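Local atomic coordinates of organic hydroperoxide resistance protein (Legionella pneumophila, PDB entry 6MJN), a protein that probably reduces organic hydroperoxides to the corresponding alcohols through redox-active cysteine thiols, as in other members of the OsmC/Ohr family, and so protects the bacterium against peroxide stress. Residues L36-P41 with G49-E54; C64-I69 with E81-T86; L112-A117 with L142-K147. All coordinates share one frame; numbering follows the deposited sequence.

Contact 1: L36-P41 with G49-E54; sequences LDLAMP and GATNPE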
loop_
_atom_site.group_PDB
_atom_site.type_symbol
_atom_site.label_atom_id
_atom_site.label_comp_id
_atom_site.label_asym_id
_atom_site.label_seq_id
_atom_site.Cartn_x
_atom_site.Cartn_y
_atom_site.Cartn_z
ATOM N N LEU B 36 12.577 1.667 7.163
ATOM C CA LEU B 36 11.815 2.889 7.416
ATOM C C LEU B 36 11.437 3.041 8.883
ATOM O O LEU B 36 10.864 2.124 9.474
ATOM C CB LEU B 36 10.532 2.916 6.584
ATOM C CG LEU B 36 10.634 2.961 5.070
ATOM C CD1 LEU B 36 9.232 2.803 4.531
ATOM C CD2 LEU B 36 11.254 4.270 4.632
ATOM N N ASP B 37 11.738 4.206 9.454
ATOM C CA ASP B 37 11.151 4.605 10.726
ATOM C C ASP B 37 9.729 5.092 10.495
ATOM O O ASP B 37 9.409 5.623 9.431
ATOM C CB ASP B 37 11.964 5.719 11.380
ATOM C CG ASP B 37 13.283 5.236 11.959
ATOM O OD1 ASP B 37 13.431 4.025 12.223
ATOM O OD2 ASP B 37 14.175 6.082 12.176
ATOM N N LEU B 38 8.886 4.928 11.510
ATOM C CA LEU B 38 7.477 5.269 11.450
ATOM C C LEU B 38 7.138 6.254 12.559
ATOM O O LEU B 38 7.771 6.263 13.615
ATOM C CB LEU B 38 6.602 4.021 11.611
ATOM C CG LEU B 38 6.891 2.899 10.623
ATOM C CD1 LEU B 38 6.240 1.591 11.048
ATOM C CD2 LEU B 38 6.367 3.359 9.276
ATOM N N ALA B 39 6.116 7.071 12.329
ATOM C CA ALA B 39 5.592 7.906 13.401
ATOM C C ALA B 39 4.140 8.236 13.106
ATOM O O ALA B 39 3.743 8.377 11.950
ATOM C CB ALA B 39 6.403 9.197 13.576
ATOM N N MET B 40 3.356 8.365 14.163
ATOM C CA MET B 40 1.987 8.813 14.003
ATOM C C MET B 40 1.980 10.291 13.620
ATOM O O MET B 40 2.702 11.092 14.220
ATOM C CB MET B 40 1.188 8.606 15.292
ATOM C CG MET B 40 -0.278 9.025 15.180
ATOM S SD MET B 40 -1.314 8.401 16.518
ATOM C CE MET B 40 -0.577 9.208 17.939
ATOM N N PRO B 41 1.187 10.677 12.630
ATOM C CA PRO B 41 1.200 12.073 12.180
ATOM C C PRO B 41 0.699 13.049 13.237
ATOM O O PRO B 41 -0.082 12.705 14.129
ATOM C CB PRO B 41 0.276 12.061 10.955
ATOM C CG PRO B 41 -0.494 10.802 11.042
ATOM C CD PRO B 41 0.370 9.815 11.763
ATOM N N GLY B 49 7.445 13.485 11.845
ATOM C CA GLY B 49 8.878 13.372 11.674
ATOM C C GLY B 49 9.346 12.075 11.048
ATOM O O GLY B 49 10.563 11.880 10.909
ATOM N N ALA B 50 8.424 11.180 10.698
ATOM C CA ALA B 50 8.703 9.967 9.929
ATOM C C ALA B 50 7.438 9.575 9.169
ATOM O O ALA B 50 6.364 10.147 9.379
ATOM C CB ALA B 50 9.174 8.823 10.832
ATOM N N THR B 51 7.560 8.576 8.285
ATOM C CA THR B 51 6.434 8.207 7.432
ATOM C C THR B 51 5.446 7.318 8.193
ATOM O O THR B 51 5.603 7.045 9.386
ATOM C CB THR B 51 6.926 7.535 6.150
ATOM O OG1 THR B 51 5.855 7.492 5.186
ATOM C CG2 THR B 51 7.386 6.125 6.419
ATOM N N ASN B 52 4.407 6.866 7.492
ATOM C CA ASN B 52 3.302 6.123 8.092
ATOM C C ASN B 52 2.644 5.275 7.001
ATOM O O ASN B 52 2.909 5.469 5.802
ATOM C CB ASN B 52 2.282 7.079 8.742
ATOM C CG ASN B 52 1.770 8.118 7.770
ATOM O OD1 ASN B 52 1.107 7.772 6.806
ATOM N ND2 ASN B 52 2.057 9.400 8.033
ATOM N N PRO B 53 1.768 4.330 7.376
ATOM C CA PRO B 53 1.132 3.480 6.351
ATOM C C PRO B 53 0.333 4.231 5.288
ATOM O O PRO B 53 0.243 3.722 4.169
ATOM C CB PRO B 53 0.222 2.558 7.179
ATOM C CG PRO B 53 0.933 2.461 8.506
ATOM C CD PRO B 53 1.455 3.854 8.741
ATOM N N GLU B 54 -0.310 5.367 5.603
ATOM C CA GLU B 54 -1.050 6.085 4.558
ATOM C C GLU B 54 -0.112 6.618 3.494
ATOM O O GLU B 54 -0.447 6.599 2.297
ATOM C CB GLU B 54 -1.872 7.239 5.150
ATOM C CG GLU B 54 -3.093 6.762 5.939
ATOM C CD GLU B 54 -2.717 5.995 7.189
ATOM O OE1 GLU B 54 -1.788 6.423 7.922
ATOM O OE2 GLU B 54 -3.343 4.941 7.424
HETATM O O HOH W 1 10.330 7.424 7.853
HETATM O O HOH W 2 3.753 10.345 10.114
#
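Ala39 and Thr51 join their backbones through one direct hydrogen bond, from Ala39 N to Thr51 O, 3.0 Å long and with an N-H...O angle of 158°. The same oxygen is approached by Leu38 CA at 3.3 Å, so one carbonyl oxygen takes an N-H bond from Ala39 and a weak C-H approach from Leu38. Two waters extend the join. One donates to Asp37 O and accepts from Thr51 N. The other donates to Ala39 O and Ala50 O while accepting from Asn52 ND2, so that it bridges both backbones and holds the amide end of Asn52.

Here, then, one direct bond and two waters join the backbones. They connect the exit of strand 35-37, in the small antiparallel sheet, to the start of helix 53-76, the long helix of this OsmC-like fold. Asn52 is the N-cap of that helix, its OD1 accepting from Gln55 N.

The side chain of Asn52 can be followed outward. CB lies 3.8 Å from Ala39 O. CG sits between the backbone N and the carbonyl carbon (chi1 55°), which leaves OD1 to cap the helix and ND2 beside CD and CG of Pro41, 4.1 Å from CD, the two side chains crossing at about a right angle; ND2 is also bonded to Tyr13 OH of the second subunit. Ala50 CB sits 3.5 Å from the carbonyl oxygen of Asp37 and makes an apolar contact with Ala39 CB, whereas Thr51 CG2 lies 3.7 Å from Asp37 O and loosely against Leu38 CD2, and Thr51 OG1 is hydrogen-bonded to Gln55 OE1. Leu38 itself packs on Ala63 of the second subunit.

Contact 2: C64-I69 with E81-T86; sequences CFESAI and EDVSMT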
loop_
_atom_site.group_PDB
_atom_site.type_symbol
_atom_site.label_atom_id
_atom_site.label_comp_id
_atom_site.label_asym_id
_atom_site.label_seq_id
_atom_site.Cartn_x
_atom_site.Cartn_y
_atom_site.Cartn_z
ATOM N N CYS B 64 2.487 2.641 -8.899
ATOM C CA CYS B 64 1.859 1.530 -9.597
ATOM C C CYS B 64 0.989 2.042 -10.735
ATOM O O CYS B 64 0.983 1.469 -11.835
ATOM C CB CYS B 64 1.045 0.701 -8.593
ATOM S SG CYS B 64 0.367 -0.800 -9.289
ATOM N N PHE B 65 0.252 3.126 -10.493
ATOM C CA PHE B 65 -0.649 3.631 -11.516
ATOM C C PHE B 65 0.135 4.285 -12.641
ATOM O O PHE B 65 -0.222 4.131 -13.806
ATOM C CB PHE B 65 -1.664 4.609 -10.910
ATOM C CG PHE B 65 -2.899 4.812 -11.757
ATOM C CD1 PHE B 65 -2.908 5.720 -12.822
ATOM C CD2 PHE B 65 -4.061 4.100 -11.476
ATOM C CE1 PHE B 65 -4.055 5.897 -13.594
ATOM C CE2 PHE B 65 -5.197 4.267 -12.236
ATOM C CZ PHE B 65 -5.212 5.166 -13.297
ATOM N N GLU B 66 1.217 5.003 -12.318
ATOM C CA GLU B 66 2.071 5.538 -13.376
ATOM C C GLU B 66 2.575 4.421 -14.284
ATOM O O GLU B 66 2.583 4.558 -15.516
ATOM C CB GLU B 66 3.252 6.302 -12.780
ATOM C CG GLU B 66 4.087 6.992 -13.869
ATOM C CD GLU B 66 5.477 7.385 -13.408
ATOM O OE1 GLU B 66 5.708 7.441 -12.184
ATOM O OE2 GLU B 66 6.338 7.640 -14.277
ATOM N N SER B 67 2.986 3.297 -13.694
ATOM C CA SER B 67 3.449 2.166 -14.485
ATOM C C SER B 67 2.342 1.607 -15.369
ATOM O O SER B 67 2.595 1.202 -16.508
ATOM C CB SER B 67 3.995 1.078 -13.560
ATOM O OG SER B 67 4.445 -0.031 -14.302
ATOM N N ALA B 68 1.108 1.560 -14.863
ATOM C CA ALA B 68 0.010 1.017 -15.660
ATOM C C ALA B 68 -0.335 1.922 -16.841
ATOM O O ALA B 68 -0.694 1.432 -17.921
ATOM C CB ALA B 68 -1.221 0.795 -14.786
ATOM N N ILE B 69 -0.260 3.242 -16.642
ATOM C CA ILE B 69 -0.388 4.180 -17.758
ATOM C C ILE B 69 0.677 3.900 -18.812
ATOM O O ILE B 69 0.386 3.805 -20.011
ATOM C CB ILE B 69 -0.299 5.634 -17.259
ATOM C CG1 ILE B 69 -1.499 5.980 -16.372
ATOM C CG2 ILE B 69 -0.187 6.589 -18.460
ATOM C CD1 ILE B 69 -1.445 7.429 -15.781
ATOM N N GLU B 81 4.574 11.095 -24.283
ATOM C CA GLU B 81 5.896 11.669 -24.086
ATOM C C GLU B 81 6.338 11.526 -22.634
ATOM O O GLU B 81 7.422 11.000 -22.366
ATOM C CB GLU B 81 5.916 13.139 -24.520
ATOM C CG GLU B 81 5.529 13.364 -25.972
ATOM C CD GLU B 81 5.531 14.835 -26.351
ATOM O OE1 GLU B 81 6.097 15.646 -25.588
ATOM O OE2 GLU B 81 4.963 15.182 -27.409
ATOM N N ASP B 82 5.506 11.967 -21.693
ATOM C CA ASP B 82 5.828 11.870 -20.275
ATOM C C ASP B 82 4.543 11.690 -19.472
ATOM O O ASP B 82 3.438 11.947 -19.957
ATOM C CB ASP B 82 6.599 13.110 -19.797
ATOM C CG ASP B 82 7.344 12.875 -18.494
ATOM O OD1 ASP B 82 7.423 11.710 -18.042
ATOM O OD2 ASP B 82 7.851 13.862 -17.919
ATOM N N VAL B 83 4.700 11.226 -18.236
ATOM C CA VAL B 83 3.583 11.139 -17.303
ATOM C C VAL B 83 4.135 11.269 -15.892
ATOM O O VAL B 83 5.202 10.734 -15.574
ATOM C CB VAL B 83 2.791 9.820 -17.478
ATOM C CG1 VAL B 83 3.699 8.620 -17.296
ATOM C CG2 VAL B 83 1.642 9.739 -16.474
ATOM N N SER B 84 3.417 12.004 -15.050
ATOM C CA SER B 84 3.635 11.933 -13.616
ATOM C C SER B 84 2.301 11.647 -12.950
ATOM O O SER B 84 1.229 11.903 -13.512
ATOM C CB SER B 84 4.252 13.221 -13.068
ATOM O OG SER B 84 3.373 14.303 -13.230
ATOM N N MET B 85 2.375 11.142 -11.723
ATOM C CA MET B 85 1.211 10.635 -11.028
ATOM C C MET B 85 1.191 11.175 -9.603
ATOM O O MET B 85 2.186 11.061 -8.882
ATOM C CB MET B 85 1.252 9.108 -11.009
ATOM C CG MET B 85 -0.074 8.463 -10.850
ATOM S SD MET B 85 -1.173 8.858 -12.227
ATOM C CE MET B 85 -2.641 8.912 -11.193
ATOM N N THR B 86 0.060 11.753 -9.223
ATOM C CA THR B 86 -0.223 12.224 -7.877
ATOM C C THR B 86 -1.296 11.322 -7.274
ATOM O O THR B 86 -2.305 11.034 -7.927
ATOM C CB THR B 86 -0.726 13.672 -7.911
ATOM O OG1 THR B 86 0.283 14.522 -8.479
ATOM C CG2 THR B 86 -1.044 14.161 -6.521
#
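The carboxylate oxygen OE2 of Glu66 is held by both subunits: a salt bridge from Arg70 NH2 of its own helix and a hydrogen bond from Gly22 N of the second subunit. Val83 O, 3.5 Å from Glu66 OE2 across the contact, is a near neighbour but not a bonded one, both oxygens being acceptors. This is helix-on-sheet packing in the OsmC fold, where helix 53-76 lies against one face of the mixed sheet and runs nearly antiparallel to strand 82-86, at 151° and 7.9 Å between the axes. Arg70 probably offsets the negative charge of Glu66, whose aliphatic part serves the apolar interface: CB meets Met85 CB at 3.9 Å and CG meets Val83 CG1 at 3.8 Å.

Val83 and Met85, alternate residues on the face turned to the helix, receive Ile69 between them. Its CD1 reaches Val83 CG2 at 3.9 Å and Met85 SD at 3.8 Å, the two strand side chains being touched by one methyl. The Met85 chain leaves with CG anti to the backbone N (chi1 -156°) and then bends at chi2 and chi3, which carries its sulfur and methyl to Phe65. The result is a Met-aromatic contact, with SD 4.8 Å from the ring centroid and approaching obliquely.

The helix also carries Cys64, which packs on Cys128, consistent with the cysteine pair of Ohr/OsmC proteins. Phe65 touches Cys128 too and packs on Val121 and Ala124 of helix 114-125, while Met85 CE comes within 3.6 Å of Phe65 CD1.

Contact 3: L112-A117 with L142-K147; sequences LNQNEA and LSVSVK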
loop_
_atom_site.group_PDB
_atom_site.type_symbol
_atom_site.label_atom_id
_atom_site.label_comp_id
_atom_site.label_asym_id
_atom_site.label_seq_id
_atom_site.Cartn_x
_atom_site.Cartn_y
_atom_site.Cartn_z
ATOM N N LEU B 112 -0.664 13.894 -25.489
ATOM C CA LEU B 112 -2.003 13.507 -25.901
ATOM C C LEU B 112 -2.945 14.684 -25.723
ATOM O O LEU B 112 -2.689 15.586 -24.914
ATOM C CB LEU B 112 -2.522 12.328 -25.071
ATOM C CG LEU B 112 -1.684 11.055 -25.101
ATOM C CD1 LEU B 112 -2.341 10.016 -24.202
ATOM C CD2 LEU B 112 -1.546 10.546 -26.508
ATOM N N ASN B 113 -4.045 14.675 -26.483
ATOM C CA ASN B 113 -5.078 15.659 -26.191
ATOM C C ASN B 113 -5.870 15.183 -24.960
ATOM O O ASN B 113 -5.685 14.061 -24.458
ATOM C CB ASN B 113 -5.935 15.958 -27.446
ATOM C CG ASN B 113 -6.788 14.772 -27.922
ATOM O OD1 ASN B 113 -7.508 14.144 -27.146
ATOM N ND2 ASN B 113 -6.732 14.498 -29.230
ATOM N N GLN B 114 -6.688 16.083 -24.407
ATOM C CA GLN B 114 -7.347 15.793 -23.129
ATOM C C GLN B 114 -8.200 14.524 -23.209
ATOM O O GLN B 114 -8.165 13.679 -22.302
ATOM C CB GLN B 114 -8.208 16.986 -22.704
ATOM C CG GLN B 114 -8.973 16.775 -21.396
ATOM C CD GLN B 114 -8.069 16.781 -20.184
ATOM O OE1 GLN B 114 -7.004 17.390 -20.201
ATOM N NE2 GLN B 114 -8.491 16.090 -19.118
ATOM N N ASN B 115 -8.957 14.357 -24.292
ATOM C CA ASN B 115 -9.828 13.183 -24.397
ATOM C C ASN B 115 -9.018 11.890 -24.500
ATOM O O ASN B 115 -9.313 10.905 -23.807
ATOM C CB ASN B 115 -10.781 13.336 -25.585
ATOM C CG ASN B 115 -11.908 14.318 -25.306
ATOM O OD1 ASN B 115 -12.190 14.649 -24.153
ATOM N ND2 ASN B 115 -12.562 14.785 -26.363
ATOM N N GLU B 116 -7.989 11.873 -25.357
ATOM C CA GLU B 116 -7.078 10.733 -25.436
ATOM C C GLU B 116 -6.511 10.369 -24.077
ATOM O O GLU B 116 -6.399 9.185 -23.735
ATOM C CB GLU B 116 -5.916 11.036 -26.387
ATOM C CG GLU B 116 -6.281 11.058 -27.857
ATOM C CD GLU B 116 -5.140 11.580 -28.740
ATOM O OE1 GLU B 116 -4.256 12.317 -28.232
ATOM O OE2 GLU B 116 -5.129 11.252 -29.945
ATOM N N ALA B 117 -6.111 11.375 -23.300
ATOM C CA ALA B 117 -5.530 11.112 -21.992
ATOM C C ALA B 117 -6.565 10.523 -21.040
ATOM O O ALA B 117 -6.250 9.622 -20.258
ATOM C CB ALA B 117 -4.938 12.397 -21.414
ATOM N N LEU B 142 -10.617 9.917 -10.106
ATOM C CA LEU B 142 -9.562 10.090 -11.103
ATOM C C LEU B 142 -9.686 11.436 -11.800
ATOM O O LEU B 142 -10.782 11.846 -12.190
ATOM C CB LEU B 142 -9.617 9.013 -12.195
ATOM C CG LEU B 142 -9.661 7.526 -11.899
ATOM C CD1 LEU B 142 -9.827 6.784 -13.229
ATOM C CD2 LEU B 142 -8.405 7.088 -11.188
ATOM N N SER B 143 -8.556 12.105 -11.999
ATOM C CA SER B 143 -8.543 13.287 -12.848
ATOM C C SER B 143 -7.281 13.243 -13.687
ATOM O O SER B 143 -6.299 12.571 -13.342
ATOM C CB SER B 143 -8.615 14.580 -12.038
ATOM O OG SER B 143 -7.485 14.723 -11.192
ATOM N N VAL B 144 -7.298 13.950 -14.811
ATOM C CA VAL B 144 -6.138 13.944 -15.684
ATOM C C VAL B 144 -5.970 15.324 -16.298
ATOM O O VAL B 144 -6.941 16.011 -16.628
ATOM C CB VAL B 144 -6.248 12.844 -16.759
ATOM C CG1 VAL B 144 -7.524 12.995 -17.509
ATOM C CG2 VAL B 144 -5.051 12.880 -17.702
ATOM N N SER B 145 -4.715 15.747 -16.385
ATOM C CA SER B 145 -4.353 17.003 -17.021
ATOM C C SER B 145 -3.336 16.698 -18.106
ATOM O O SER B 145 -2.562 15.737 -17.995
ATOM C CB SER B 145 -3.762 17.986 -16.013
ATOM O OG SER B 145 -4.718 18.310 -15.021
ATOM N N VAL B 146 -3.355 17.493 -19.171
ATOM C CA VAL B 146 -2.380 17.328 -20.230
ATOM C C VAL B 146 -1.591 18.626 -20.332
ATOM O O VAL B 146 -2.006 19.675 -19.834
ATOM C CB VAL B 146 -3.021 16.941 -21.586
ATOM C CG1 VAL B 146 -3.667 15.558 -21.473
ATOM C CG2 VAL B 146 -4.054 17.968 -22.011
ATOM N N LYS B 147 -0.427 18.537 -20.959
ATOM C CA LYS B 147 0.444 19.699 -21.089
ATOM C C LYS B 147 1.479 19.453 -22.176
ATOM O O LYS B 147 1.416 18.438 -22.870
ATOM C CB LYS B 147 1.128 20.026 -19.762
ATOM O OXT LYS B 147 2.385 20.260 -22.390
HETATM O O HOH W 3 -5.421 19.459 -19.017
#
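Gln114 NE2 donates to Val144 O in an almost straight bond of 2.9 Å, the N-H...O angle being 177°. This bond belongs to the helix-on-sheet packing of the OsmC-like fold: it fastens the first turn of helix 114-125 to the end of strand 140-146, an outermost strand of the mixed sheet within this chain. The acceptor lies in the amide plane of Gln114, yet NE2 stands above the carbonyl plane of Val144. At the other end of the amide, OE1 lies 3.5 Å from Val146 CG2 and takes a hydrogen bond from a water that accepts from Val146 N. A bend at chi2 (71°) brings the amide alongside the outer edge of the strand, where NE2 has a second acceptor in Glu118 OE2.

Beside it, Ala117 CB packs tightly on the strand, 3.4 Å from Val146 CG1. Leu112 O lies against Val146, 3.6 Å from CG1.

Further out, a capping box fixes where the helix begins. Asn113 N donates to Glu116 OE1, which it meets on the anti side of the carboxylate, and Asn113 OD1 in return accepts from Glu116 N at 2.9 Å.

How the contacts relate
From the N terminus, the chain first forms the small antiparallel sheet; contact 1 then closes a short loop of seven residues, bringing the exit of strand 35-37 to the start of helix 53-76. Contact 2 opens later on that helix and closes where the chain returns as strand 82-93. Contact 3 closes the longest loop, setting helix 114-125 against the final strand. The three follow in series, with none nested or crossing. Contacts 1 and 2, centred 25 Å apart, share the long helix and both reach the second subunit; contacts 2 and 3 adjoin on the mixed sheet, touching where Phe65 CZ lies 4.3 Å from Leu142 CD2.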